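PDB 2GGO: 401aa long hypothetical glucose-1-phosphate thymidylyltransferase from Sulfolobus tokodaii, which probably transfers a nucleotidyl group from dTTP or UTP to sugar 1-phosphates and acetylates amino-sugar 1-phosphates, on the route to UDP-N-acetylglucosamine and UDP-N-acetylgalactosamine. Local coordinates for residues F4-G9 with I95-L100; T20-F25 with K58-K63; T50-S55 with V71-D76; D76-G81 with R179-L184. All coordinates share one frame; numbering follows the deposited sequence.

Contact 1: residues F4-G9 with I95-L100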
loop_
_atom_site.group_PDB
_atom_site.type_symbol
_atom_site.label_atom_id
_atom_site.label_comp_id
_atom_site.label_asym_id
_atom_site.label_seq_id
_atom_site.Cartn_x
_atom_site.Cartn_y
_atom_site.Cartn_z
ATOM N N PHE A 4 17.376 2.920 -6.702
ATOM C CA PHE A 4 17.298 2.668 -5.260
ATOM C C PHE A 4 15.871 2.821 -4.861
ATOM O O PHE A 4 15.271 3.866 -5.117
ATOM C CB PHE A 4 18.182 3.624 -4.447
ATOM C CG PHE A 4 19.665 3.405 -4.675
ATOM C CD1 PHE A 4 20.427 2.652 -3.774
ATOM C CD2 PHE A 4 20.293 3.922 -5.816
ATOM C CE1 PHE A 4 21.808 2.430 -3.999
ATOM C CE2 PHE A 4 21.668 3.691 -6.066
ATOM C CZ PHE A 4 22.427 2.947 -5.159
ATOM N N ILE A 5 15.318 1.763 -4.270
ATOM C CA ILE A 5 13.966 1.798 -3.667
ATOM C C ILE A 5 14.113 1.997 -2.166
ATOM O O ILE A 5 14.772 1.208 -1.508
ATOM C CB ILE A 5 13.167 0.525 -3.962
ATOM C CG1 ILE A 5 13.033 0.349 -5.467
ATOM C CG2 ILE A 5 11.736 0.608 -3.317
ATOM C CD1 ILE A 5 12.737 -1.074 -5.893
ATOM N N LEU A 6 13.552 3.085 -1.648
ATOM C CA LEU A 6 13.643 3.389 -0.235
ATOM C C LEU A 6 12.418 2.755 0.453
ATOM O O LEU A 6 11.276 3.230 0.313
ATOM C CB LEU A 6 13.730 4.897 -0.016
ATOM C CG LEU A 6 14.780 5.672 -0.841
ATOM C CD1 LEU A 6 14.815 7.166 -0.528
ATOM C CD2 LEU A 6 16.099 5.074 -0.655
ATOM N N ALA A 7 12.695 1.648 1.144
ATOM C CA ALA A 7 11.700 0.795 1.795
ATOM C C ALA A 7 12.054 0.568 3.269
ATOM O O ALA A 7 11.924 -0.545 3.784
ATOM C CB ALA A 7 11.617 -0.524 1.072
ATOM N N ALA A 8 12.493 1.624 3.940
ATOM C CA ALA A 8 13.075 1.479 5.297
ATOM C C ALA A 8 12.256 1.918 6.521
ATOM O O ALA A 8 12.645 1.559 7.643
ATOM C CB ALA A 8 14.451 2.099 5.357
ATOM N N GLY A 9 11.162 2.679 6.345
ATOM C CA GLY A 9 10.080 2.766 7.395
ATOM C C GLY A 9 9.749 1.405 8.064
ATOM O O GLY A 9 10.063 0.344 7.486
ATOM N N ILE A 95 15.896 7.114 -7.764
ATOM C CA ILE A 95 15.483 6.911 -6.383
ATOM C C ILE A 95 13.960 6.875 -6.397
ATOM O O ILE A 95 13.312 7.772 -6.958
ATOM C CB ILE A 95 16.024 8.058 -5.462
ATOM C CG1 ILE A 95 17.424 7.769 -4.921
ATOM C CG2 ILE A 95 15.150 8.256 -4.252
ATOM C CD1 ILE A 95 18.398 7.166 -5.888
ATOM N N ILE A 96 13.370 5.808 -5.872
ATOM C CA ILE A 96 11.917 5.819 -5.630
ATOM C C ILE A 96 11.567 5.387 -4.216
ATOM O O ILE A 96 12.316 4.635 -3.579
ATOM C CB ILE A 96 11.080 5.014 -6.642
ATOM C CG1 ILE A 96 11.344 3.530 -6.508
ATOM C CG2 ILE A 96 11.279 5.522 -8.094
ATOM C CD1 ILE A 96 10.386 2.766 -7.333
ATOM N N TYR A 97 10.444 5.909 -3.719
ATOM C CA TYR A 97 9.966 5.605 -2.367
ATOM C C TYR A 97 9.209 4.314 -2.395
ATOM O O TYR A 97 8.459 4.039 -3.341
ATOM C CB TYR A 97 9.134 6.741 -1.812
ATOM C CG TYR A 97 10.000 7.901 -1.444
ATOM C CD1 TYR A 97 10.800 7.872 -0.298
ATOM C CD2 TYR A 97 10.048 9.023 -2.251
ATOM C CE1 TYR A 97 11.635 8.947 0.023
ATOM C CE2 TYR A 97 10.851 10.118 -1.939
ATOM C CZ TYR A 97 11.649 10.077 -0.810
ATOM O OH TYR A 97 12.434 11.188 -0.532
ATOM N N GLY A 98 9.447 3.500 -1.384
ATOM C CA GLY A 98 8.909 2.157 -1.368
ATOM C C GLY A 98 7.399 1.999 -1.179
ATOM O O GLY A 98 6.905 0.868 -1.204
ATOM N N ASP A 99 6.664 3.094 -0.972
ATOM C CA ASP A 99 5.232 2.951 -0.771
ATOM C C ASP A 99 4.365 3.630 -1.799
ATOM O O ASP A 99 3.191 3.824 -1.567
ATOM C CB ASP A 99 4.818 3.376 0.629
ATOM C CG ASP A 99 5.439 4.673 1.057
ATOM O OD1 ASP A 99 5.908 5.446 0.189
ATOM O OD2 ASP A 99 5.457 4.918 2.280
ATOM N N LEU A 100 4.946 3.961 -2.948
ATOM C CA LEU A 100 4.208 4.609 -4.000
ATOM C C LEU A 100 3.759 3.561 -4.958
ATOM O O LEU A 100 4.509 2.644 -5.283
ATOM C CB LEU A 100 5.095 5.569 -4.795
ATOM C CG LEU A 100 6.103 6.458 -4.068
ATOM C CD1 LEU A 100 7.082 7.091 -5.115
ATOM C CD2 LEU A 100 5.417 7.531 -3.147
#
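F4-L6 and I95-Y97 run in parallel as adjacent strands, their axes 4.7 Å apart at closest approach and 25° from each other, with F4 level with I95, I5 with I96 and L6 with Y97. I96 is the residue of its strand that bonds to both neighbours of I5: its N donates to F4 O at 2.8 Å, and its O accepts from L6 N. A third bond, from G98 N to L6 O where the chain enters the type I turn Y97-L100, is bent and suspiciously short, so its details are doubtful. G98 also lies so close to L6 O and A7 that a CB there would clash.

On one side of the sheet I5 and I96 lie side by side and point the same way, with I5 CG1 3.7 Å from I96 CG1. CG2 of I5, set anti to the backbone N (CG1 at chi1 -59°), reaches across to G98 CA. Residues Q37, I38 and L41 of helix 33-43 cover I5 on this side. The opposite face carries F4, L6, I95 and Y97. Here I95 CD1 meets F4 CD2 at 3.8 Å, while CD1 of L6 touches both I95 CG2 at 3.9 Å and Y97 CE1 at 3.7 Å.

These are two adjacent inner strands of the mixed sheet in a Rossmann-like GT-A nucleotidyltransferase domain. The chain leaves L6 for the loop of A8 and G9, part of the probable nucleoside triphosphate site, and Y97 probably binds the sugar phosphate.

Contact 2: residues T20-F25 with K58-K63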
loop_
_atom_site.group_PDB
_atom_site.type_symbol
_atom_site.label_atom_id
_atom_site.label_comp_id
_atom_site.label_asym_id
_atom_site.label_seq_id
_atom_site.Cartn_x
_atom_site.Cartn_y
_atom_site.Cartn_z
ATOM N N THR A 20 3.267 -7.995 10.321
ATOM C CA THR A 20 3.847 -9.235 9.878
ATOM C C THR A 20 4.596 -9.161 8.524
ATOM O O THR A 20 5.222 -10.140 8.110
ATOM C CB THR A 20 2.795 -10.302 9.745
ATOM O OG1 THR A 20 1.855 -9.834 8.797
ATOM C CG2 THR A 20 2.095 -10.569 11.124
ATOM N N ARG A 21 4.531 -8.038 7.824
ATOM C CA ARG A 21 5.202 -7.908 6.514
ATOM C C ARG A 21 5.620 -6.435 6.358
ATOM O O ARG A 21 4.998 -5.566 6.974
ATOM C CB ARG A 21 4.291 -8.391 5.373
ATOM C CG ARG A 21 3.355 -7.337 4.806
ATOM C CD ARG A 21 2.662 -7.849 3.549
ATOM N NE ARG A 21 1.646 -8.857 3.893
ATOM C CZ ARG A 21 1.180 -9.788 3.078
ATOM N NH1 ARG A 21 1.589 -9.867 1.822
ATOM N NH2 ARG A 21 0.276 -10.650 3.517
ATOM N N PRO A 22 6.746 -6.142 5.650
ATOM C CA PRO A 22 7.135 -4.733 5.403
ATOM C C PRO A 22 6.174 -4.118 4.432
ATOM O O PRO A 22 5.619 -4.846 3.625
ATOM C CB PRO A 22 8.558 -4.833 4.782
ATOM C CG PRO A 22 8.989 -6.252 4.974
ATOM C CD PRO A 22 7.738 -7.092 5.126
ATOM N N LYS A 23 5.909 -2.819 4.494
ATOM C CA LYS A 23 4.909 -2.292 3.530
ATOM C C LYS A 23 5.161 -2.578 2.066
ATOM O O LYS A 23 4.226 -2.545 1.275
ATOM C CB LYS A 23 4.657 -0.804 3.668
ATOM C CG LYS A 23 5.680 -0.112 4.520
ATOM C CD LYS A 23 6.225 1.129 3.798
ATOM C CE LYS A 23 7.508 1.645 4.498
ATOM N NZ LYS A 23 7.596 3.149 4.489
ATOM N N ALA A 24 6.423 -2.830 1.702
ATOM C CA ALA A 24 6.797 -3.065 0.301
ATOM C C ALA A 24 6.107 -4.303 -0.191
ATOM O O ALA A 24 5.946 -4.504 -1.397
ATOM C CB ALA A 24 8.316 -3.245 0.206
ATOM N N PHE A 25 5.683 -5.145 0.748
ATOM C CA PHE A 25 5.027 -6.425 0.390
ATOM C C PHE A 25 3.484 -6.443 0.476
ATOM O O PHE A 25 2.889 -7.461 0.299
ATOM C CB PHE A 25 5.670 -7.584 1.146
ATOM C CG PHE A 25 7.059 -7.856 0.698
ATOM C CD1 PHE A 25 7.284 -8.610 -0.465
ATOM C CD2 PHE A 25 8.134 -7.318 1.380
ATOM C CE1 PHE A 25 8.570 -8.830 -0.921
ATOM C CE2 PHE A 25 9.424 -7.520 0.926
ATOM C CZ PHE A 25 9.642 -8.287 -0.226
ATOM N N LYS A 58 15.727 -6.880 6.845
ATOM C CA LYS A 58 16.761 -7.413 5.936
ATOM C C LYS A 58 16.545 -8.857 5.472
ATOM O O LYS A 58 16.765 -9.185 4.309
ATOM C CB LYS A 58 18.136 -7.275 6.620
ATOM C CG LYS A 58 19.268 -8.104 6.031
ATOM C CD LYS A 58 20.255 -8.592 7.146
ATOM C CE LYS A 58 19.581 -9.423 8.312
ATOM N NZ LYS A 58 19.416 -10.914 8.092
ATOM N N GLU A 59 16.144 -9.717 6.401
ATOM C CA GLU A 59 16.031 -11.153 6.145
ATOM C C GLU A 59 14.855 -11.475 5.228
ATOM O O GLU A 59 14.958 -12.322 4.323
ATOM C CB GLU A 59 15.842 -11.913 7.465
ATOM C CG GLU A 59 15.742 -13.450 7.282
ATOM C CD GLU A 59 14.442 -14.086 7.848
ATOM O OE1 GLU A 59 14.551 -15.156 8.491
ATOM O OE2 GLU A 59 13.319 -13.555 7.629
ATOM N N TYR A 60 13.734 -10.809 5.526
ATOM C CA TYR A 60 12.487 -10.928 4.785
ATOM C C TYR A 60 12.664 -10.618 3.279
ATOM O O TYR A 60 12.254 -11.412 2.412
ATOM C CB TYR A 60 11.435 -10.000 5.428
ATOM C CG TYR A 60 10.010 -10.304 5.010
ATOM C CD1 TYR A 60 9.154 -11.022 5.830
ATOM C CD2 TYR A 60 9.538 -9.906 3.770
ATOM C CE1 TYR A 60 7.867 -11.309 5.427
ATOM C CE2 TYR A 60 8.274 -10.193 3.366
ATOM C CZ TYR A 60 7.431 -10.882 4.192
ATOM O OH TYR A 60 6.159 -11.141 3.730
ATOM N N PHE A 61 13.279 -9.466 2.996
ATOM C CA PHE A 61 13.545 -9.029 1.624
ATOM C C PHE A 61 14.435 -9.998 0.883
ATOM O O PHE A 61 14.125 -10.425 -0.215
ATOM C CB PHE A 61 14.150 -7.623 1.606
ATOM C CG PHE A 61 13.162 -6.518 1.873
ATOM C CD1 PHE A 61 12.576 -5.825 0.819
ATOM C CD2 PHE A 61 12.825 -6.162 3.181
ATOM C CE1 PHE A 61 11.670 -4.790 1.044
ATOM C CE2 PHE A 61 11.939 -5.110 3.439
ATOM C CZ PHE A 61 11.341 -4.432 2.378
ATOM N N GLU A 62 15.548 -10.360 1.504
ATOM C CA GLU A 62 16.458 -11.332 0.923
ATOM C C GLU A 62 15.717 -12.601 0.561
ATOM O O GLU A 62 15.903 -13.129 -0.519
ATOM C CB GLU A 62 17.647 -11.609 1.845
ATOM C CG GLU A 62 18.995 -11.217 1.237
ATOM C CD GLU A 62 20.013 -10.677 2.268
ATOM O OE1 GLU A 62 19.673 -10.575 3.482
ATOM O OE2 GLU A 62 21.161 -10.340 1.855
ATOM N N LYS A 63 14.849 -13.073 1.448
ATOM C CA LYS A 63 14.142 -14.332 1.224
ATOM C C LYS A 63 13.163 -14.283 0.062
ATOM O O LYS A 63 13.045 -15.259 -0.670
ATOM C CB LYS A 63 13.458 -14.798 2.515
ATOM C CG LYS A 63 14.441 -15.542 3.412
ATOM C CD LYS A 63 14.072 -15.528 4.904
ATOM C CE LYS A 63 14.874 -16.607 5.677
ATOM N NZ LYS A 63 14.303 -18.003 5.546
#
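Y60 leaves helix 58-63 towards the loop T20-F25, its CG anti to the backbone N (chi1 -164°), and its ring takes P22 over one face and turns its CD2-CE2 edge to F25. From CB the side chain leads to Y60 CG, which has P22 CD 3.9 Å away. Y60 CD2 comes to 3.6 Å from the same P22 CD and also approaches F25 CE2. Beyond it, Y60 CE2 stands 3.5 Å from F25 CD2, over one face of that ring, while CE1 on the other branch meets T20 O. At the tip Y60 OH comes to 3.7 Å from R21 CB. P22 CD sits over the face of the Y60 ring as a CH-pi contact, close to the ring normal.

F25, Y60 and F61 form an aromatic cluster between the 3-10 turn 23-25 and the helix of a beta-alpha-beta unit in the nucleotidyltransferase domain. Both of its pairs are edge-to-face: the Y60 edge points at the face of F25, and the F25 edge at the face of F61, with the F25 and F61 planes at 61°. F61 CE2 further packs against P22 CG at 3.5 Å, and its CE1 against A24 CB. Without the Y60 ring, as with an alanine here, P22 CD and one face of F25 would probably lose their aromatic partner. R21 NH1 donates to F25 O at 3.1 Å, tying R21 back to the end of the 3-10 segment, and its NH2 forms salt bridges with E302 and E319.

Contact 3: residues T50-S55 with V71-D76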
loop_
_atom_site.group_PDB
_atom_site.type_symbol
_atom_site.label_atom_id
_atom_site.label_comp_id
_atom_site.label_asym_id
_atom_site.label_seq_id
_atom_site.Cartn_x
_atom_site.Cartn_y
_atom_site.Cartn_z
ATOM N N THR A 50 18.531 -1.720 -6.056
ATOM C CA THR A 50 18.884 -1.893 -4.676
ATOM C C THR A 50 17.728 -1.420 -3.790
ATOM O O THR A 50 17.196 -0.305 -3.978
ATOM C CB THR A 50 20.103 -1.044 -4.328
ATOM O OG1 THR A 50 21.185 -1.437 -5.164
ATOM C CG2 THR A 50 20.512 -1.244 -2.864
ATOM N N VAL A 51 17.363 -2.236 -2.802
ATOM C CA VAL A 51 16.424 -1.778 -1.767
ATOM C C VAL A 51 17.129 -1.385 -0.463
ATOM O O VAL A 51 17.843 -2.175 0.121
ATOM C CB VAL A 51 15.338 -2.837 -1.468
ATOM C CG1 VAL A 51 14.150 -2.183 -0.796
ATOM C CG2 VAL A 51 14.917 -3.497 -2.735
ATOM N N ILE A 52 16.928 -0.162 -0.009
ATOM C CA ILE A 52 17.362 0.202 1.338
ATOM C C ILE A 52 16.229 -0.157 2.313
ATOM O O ILE A 52 15.084 0.256 2.153
ATOM C CB ILE A 52 17.756 1.673 1.424
ATOM C CG1 ILE A 52 18.957 1.901 0.486
ATOM C CG2 ILE A 52 18.116 2.066 2.873
ATOM C CD1 ILE A 52 18.871 3.163 -0.352
ATOM N N VAL A 53 16.570 -0.985 3.281
ATOM C CA VAL A 53 15.614 -1.551 4.205
ATOM C C VAL A 53 16.105 -1.324 5.645
ATOM O O VAL A 53 17.198 -0.790 5.865
ATOM C CB VAL A 53 15.383 -3.061 3.910
ATOM C CG1 VAL A 53 15.065 -3.258 2.465
ATOM C CG2 VAL A 53 16.590 -3.931 4.294
ATOM N N SER A 54 15.292 -1.690 6.631
ATOM C CA SER A 54 15.763 -1.673 8.000
ATOM C C SER A 54 16.372 -3.037 8.306
ATOM O O SER A 54 16.037 -4.033 7.652
ATOM C CB SER A 54 14.611 -1.336 8.940
ATOM O OG SER A 54 13.630 -2.361 8.899
ATOM N N SER A 55 17.278 -3.083 9.285
ATOM C CA SER A 55 17.947 -4.347 9.701
ATOM C C SER A 55 16.952 -5.411 10.135
ATOM O O SER A 55 17.067 -6.582 9.732
ATOM C CB SER A 55 18.937 -4.068 10.822
ATOM O OG SER A 55 19.485 -2.760 10.648
ATOM N N VAL A 71 20.119 -3.584 1.006
ATOM C CA VAL A 71 21.096 -2.858 1.774
ATOM C C VAL A 71 20.371 -2.262 2.954
ATOM O O VAL A 71 19.410 -1.527 2.788
ATOM C CB VAL A 71 21.784 -1.774 0.892
ATOM C CG1 VAL A 71 22.599 -0.812 1.714
ATOM C CG2 VAL A 71 22.668 -2.437 -0.122
ATOM N N THR A 72 20.824 -2.603 4.151
ATOM C CA THR A 72 20.203 -2.100 5.368
ATOM C C THR A 72 20.621 -0.663 5.645
ATOM O O THR A 72 21.723 -0.253 5.327
ATOM C CB THR A 72 20.510 -2.970 6.592
ATOM O OG1 THR A 72 21.867 -2.766 6.980
ATOM C CG2 THR A 72 20.287 -4.434 6.295
ATOM N N GLN A 73 19.714 0.089 6.242
ATOM C CA GLN A 73 19.898 1.490 6.468
ATOM C C GLN A 73 20.709 1.720 7.734
ATOM O O GLN A 73 20.703 0.887 8.653
ATOM C CB GLN A 73 18.528 2.158 6.538
ATOM C CG GLN A 73 18.455 3.444 7.310
ATOM C CD GLN A 73 17.353 4.341 6.814
ATOM O OE1 GLN A 73 16.786 4.111 5.761
ATOM N NE2 GLN A 73 17.052 5.382 7.570
ATOM N N LYS A 74 21.436 2.845 7.740
ATOM C CA LYS A 74 22.096 3.415 8.922
ATOM C C LYS A 74 21.163 3.429 10.136
ATOM O O LYS A 74 20.086 4.052 10.108
ATOM C CB LYS A 74 22.537 4.848 8.622
ATOM C CG LYS A 74 23.767 4.984 7.742
ATOM C CD LYS A 74 25.037 5.177 8.576
ATOM C CE LYS A 74 26.048 6.073 7.852
ATOM N NZ LYS A 74 27.457 5.773 8.251
ATOM N N ASP A 75 21.581 2.743 11.197
ATOM C CA ASP A 75 20.748 2.599 12.384
ATOM C C ASP A 75 20.834 3.773 13.337
ATOM O O ASP A 75 19.842 4.133 13.977
ATOM C CB ASP A 75 21.074 1.307 13.115
ATOM C CG ASP A 75 20.274 0.140 12.593
ATOM O OD1 ASP A 75 20.139 0.011 11.349
ATOM O OD2 ASP A 75 19.771 -0.639 13.436
ATOM N N ASP A 76 22.019 4.371 13.429
ATOM C CA ASP A 76 22.202 5.588 14.230
ATOM C C ASP A 76 21.325 6.787 13.769
ATOM O O ASP A 76 21.306 7.834 14.439
ATOM C CB ASP A 76 23.704 5.975 14.373
ATOM C CG ASP A 76 24.541 5.725 13.087
ATOM O OD1 ASP A 76 24.005 5.840 11.951
ATOM O OD2 ASP A 76 25.758 5.428 13.224
#
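V71 slots into the edge of strand 50-53 through its backbone, donating from V71 N to V51 O at 2.8 Å and accepting from V53 N at its own O. Q73 N continues the parallel ladder to V53 O at 2.7 Å. V53 N approaches V71 O tilted 27° from the carbonyl plane, while the bond from Q73 N is the most bent of the three at its hydrogen.

Among the side chains, V71 turns CG2 towards the backbone N, its CG1 being anti to that N (chi1 168°), and V71 CG2 thereby meets T50 CG2 at 3.7 Å, the two side chains crossing at a slant. I52 presents CG2 rather than its longer branch: this methyl, I52 CG2, lies 3.7 Å from Q73 CB and 3.8 Å from Q73 OE1, where the two side chains cross at about a right angle. With CG anti to its backbone N (chi1 155°) and the chain extended beyond, the amide of Q73 is carried along to A8. T72 packs its CG2 against S55 CA on the V53 side, and S55 OG stands 2.9 Å from D75 OD1.

Strands 48-53 and 69-72, joined through helix 58-64, form a beta-alpha-beta unit at the sheet edge, whose end brings Q73 to the probable nucleoside triphosphate site.

Contact 4: residues D76-G81 with R179-L184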
loop_
_atom_site.group_PDB
_atom_site.type_symbol
_atom_site.label_atom_id
_atom_site.label_comp_id
_atom_site.label_asym_id
_atom_site.label_seq_id
_atom_site.Cartn_x
_atom_site.Cartn_y
_atom_site.Cartn_z
ATOM N N ASP A 76 22.019 4.371 13.429
ATOM C CA ASP A 76 22.202 5.588 14.230
ATOM C C ASP A 76 21.325 6.787 13.769
ATOM O O ASP A 76 21.306 7.834 14.439
ATOM C CB ASP A 76 23.704 5.975 14.373
ATOM C CG ASP A 76 24.541 5.725 13.087
ATOM O OD1 ASP A 76 24.005 5.840 11.951
ATOM O OD2 ASP A 76 25.758 5.428 13.224
ATOM N N ILE A 77 20.586 6.606 12.662
ATOM C CA ILE A 77 19.750 7.667 12.038
ATOM C C ILE A 77 18.428 7.162 11.390
ATOM O O ILE A 77 18.261 5.949 11.138
ATOM C CB ILE A 77 20.574 8.540 10.998
ATOM C CG1 ILE A 77 21.637 7.684 10.263
ATOM C CG2 ILE A 77 21.160 9.810 11.679
ATOM C CD1 ILE A 77 22.760 8.460 9.541
ATOM N N LYS A 78 17.499 8.096 11.139
ATOM C CA LYS A 78 16.235 7.811 10.413
ATOM C C LYS A 78 15.810 8.947 9.445
ATOM O O LYS A 78 16.110 10.118 9.680
ATOM C CB LYS A 78 15.093 7.437 11.388
ATOM C CG LYS A 78 14.255 8.610 11.914
ATOM C CD LYS A 78 13.770 8.366 13.340
ATOM C CE LYS A 78 14.851 8.673 14.381
ATOM N NZ LYS A 78 15.345 10.086 14.314
ATOM N N GLY A 79 15.120 8.577 8.362
ATOM C CA GLY A 79 14.676 9.519 7.319
ATOM C C GLY A 79 14.605 8.966 5.897
ATOM O O GLY A 79 14.725 7.765 5.669
ATOM N N THR A 80 14.383 9.856 4.936
ATOM C CA THR A 80 14.478 9.518 3.520
ATOM C C THR A 80 15.931 9.685 3.078
ATOM O O THR A 80 16.446 8.910 2.276
ATOM C CB THR A 80 13.597 10.443 2.681
ATOM O OG1 THR A 80 14.066 11.788 2.814
ATOM C CG2 THR A 80 12.151 10.376 3.155
ATOM N N GLY A 81 16.581 10.709 3.625
ATOM C CA GLY A 81 17.969 11.028 3.314
ATOM C C GLY A 81 18.999 10.241 4.106
ATOM O O GLY A 81 20.145 10.105 3.666
ATOM N N ARG A 179 11.974 17.052 12.675
ATOM C CA ARG A 179 11.228 15.842 13.063
ATOM C C ARG A 179 12.210 14.743 13.533
ATOM O O ARG A 179 11.799 13.682 14.034
ATOM C CB ARG A 179 10.330 15.358 11.912
ATOM C CG ARG A 179 9.580 14.049 12.171
ATOM C CD ARG A 179 8.417 13.864 11.207
ATOM N NE ARG A 179 8.151 12.455 10.902
ATOM C CZ ARG A 179 8.339 11.890 9.708
ATOM N NH1 ARG A 179 8.797 12.610 8.683
ATOM N NH2 ARG A 179 8.065 10.598 9.533
ATOM N N GLY A 180 13.508 15.034 13.392
ATOM C CA GLY A 180 14.587 14.075 13.658
ATOM C C GLY A 180 15.076 13.442 12.365
ATOM O O GLY A 180 16.210 12.955 12.283
ATOM N N GLU A 181 14.202 13.477 11.357
ATOM C CA GLU A 181 14.424 12.877 10.043
ATOM C C GLU A 181 15.412 13.637 9.153
ATOM O O GLU A 181 15.113 14.748 8.707
ATOM C CB GLU A 181 13.091 12.797 9.296
ATOM C CG GLU A 181 12.424 11.440 9.284
ATOM C CD GLU A 181 11.611 11.223 8.013
ATOM O OE1 GLU A 181 10.556 10.562 8.094
ATOM O OE2 GLU A 181 12.027 11.713 6.936
ATOM N N LEU A 182 16.573 13.041 8.873
ATOM C CA LEU A 182 17.416 13.555 7.794
ATOM C C LEU A 182 16.648 13.358 6.493
ATOM O O LEU A 182 16.460 12.233 6.028
ATOM C CB LEU A 182 18.797 12.879 7.760
ATOM C CG LEU A 182 19.769 13.049 6.565
ATOM C CD1 LEU A 182 19.762 14.439 5.867
ATOM C CD2 LEU A 182 21.192 12.652 6.980
ATOM N N GLU A 183 16.183 14.468 5.929
ATOM C CA GLU A 183 15.283 14.428 4.780
ATOM C C GLU A 183 16.016 14.612 3.464
ATOM O O GLU A 183 17.104 15.194 3.410
ATOM C CB GLU A 183 14.188 15.482 4.931
ATOM C CG GLU A 183 13.192 15.160 6.025
ATOM C CD GLU A 183 12.591 16.404 6.653
ATOM O OE1 GLU A 183 11.637 16.978 6.069
ATOM O OE2 GLU A 183 13.073 16.802 7.739
ATOM N N LEU A 184 15.415 14.103 2.399
ATOM C CA LEU A 184 15.982 14.291 1.090
ATOM C C LEU A 184 15.654 15.691 0.612
ATOM O O LEU A 184 16.557 16.478 0.348
ATOM C CB LEU A 184 15.489 13.228 0.108
ATOM C CG LEU A 184 16.311 12.956 -1.160
ATOM C CD1 LEU A 184 17.805 13.219 -0.992
ATOM C CD2 LEU A 184 16.083 11.532 -1.600
#
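The probable substrate pocket of the nucleotidyltransferase domain is bordered here by two loops, K78-G81 and G180-L184, which run nearly alongside each other. L182 N donates to K78 O at 3.1 Å, in the carbonyl plane, and three residues on from K78, G81 N donates to L182 O at 2.8 Å. The side chain of T80 adds a third bond: its OG1 lies between the backbone N and the carbonyl carbon (chi1 63°), which brings T80 OG1 2.7 Å from L184 N, close to the start of helix 184-194. The bond is bent, 137° at the hydrogen on L184 N, and L184 CB also touches T80 OG1, at 3.4 Å.

G79, a probable nucleoside triphosphate contact, and T80, a probable N-acetylglucosamine 1-phosphate contact, thus sit in the part of the loop held by G180-L184, with T80 also packed on Y97. If the hydroxyl were exchanged for a methyl, as in a valine at T80, L184 N would probably be left without its side-chain acceptor. E181 lays CG and CD beside G79 CA, E181 CG being 3.6 Å from G79 CA, and a CB on G79 would clash with L182 O. E181 OE1 forms a salt bridge with R179 NH1 at 2.8 Å, while E181 CG lies over one face of that guanidinium.

How the contacts relate
From the N terminus, strand 2-6 opens contact 1, which closes only when strand 92-97 pairs beside it; contacts 2 and 3 are both nested within that long loop. Contact 2 starts at T20-F25 and closes at helix 58-64, but strand 48-53 has by then opened contact 3, so these two cross. Contact 3 closes at strand 69-72 and shares D76 with contact 4, which follows it in series, crosses contact 1 and closes at R179-L184. Contacts 1 and 3 build neighbouring parts of one sheet, contact 2 packs loop T20-F25 against helix 58-64, which lies on that sheet, and contact 4 ties the probable substrate-binding loop to the approach of helix 184-194.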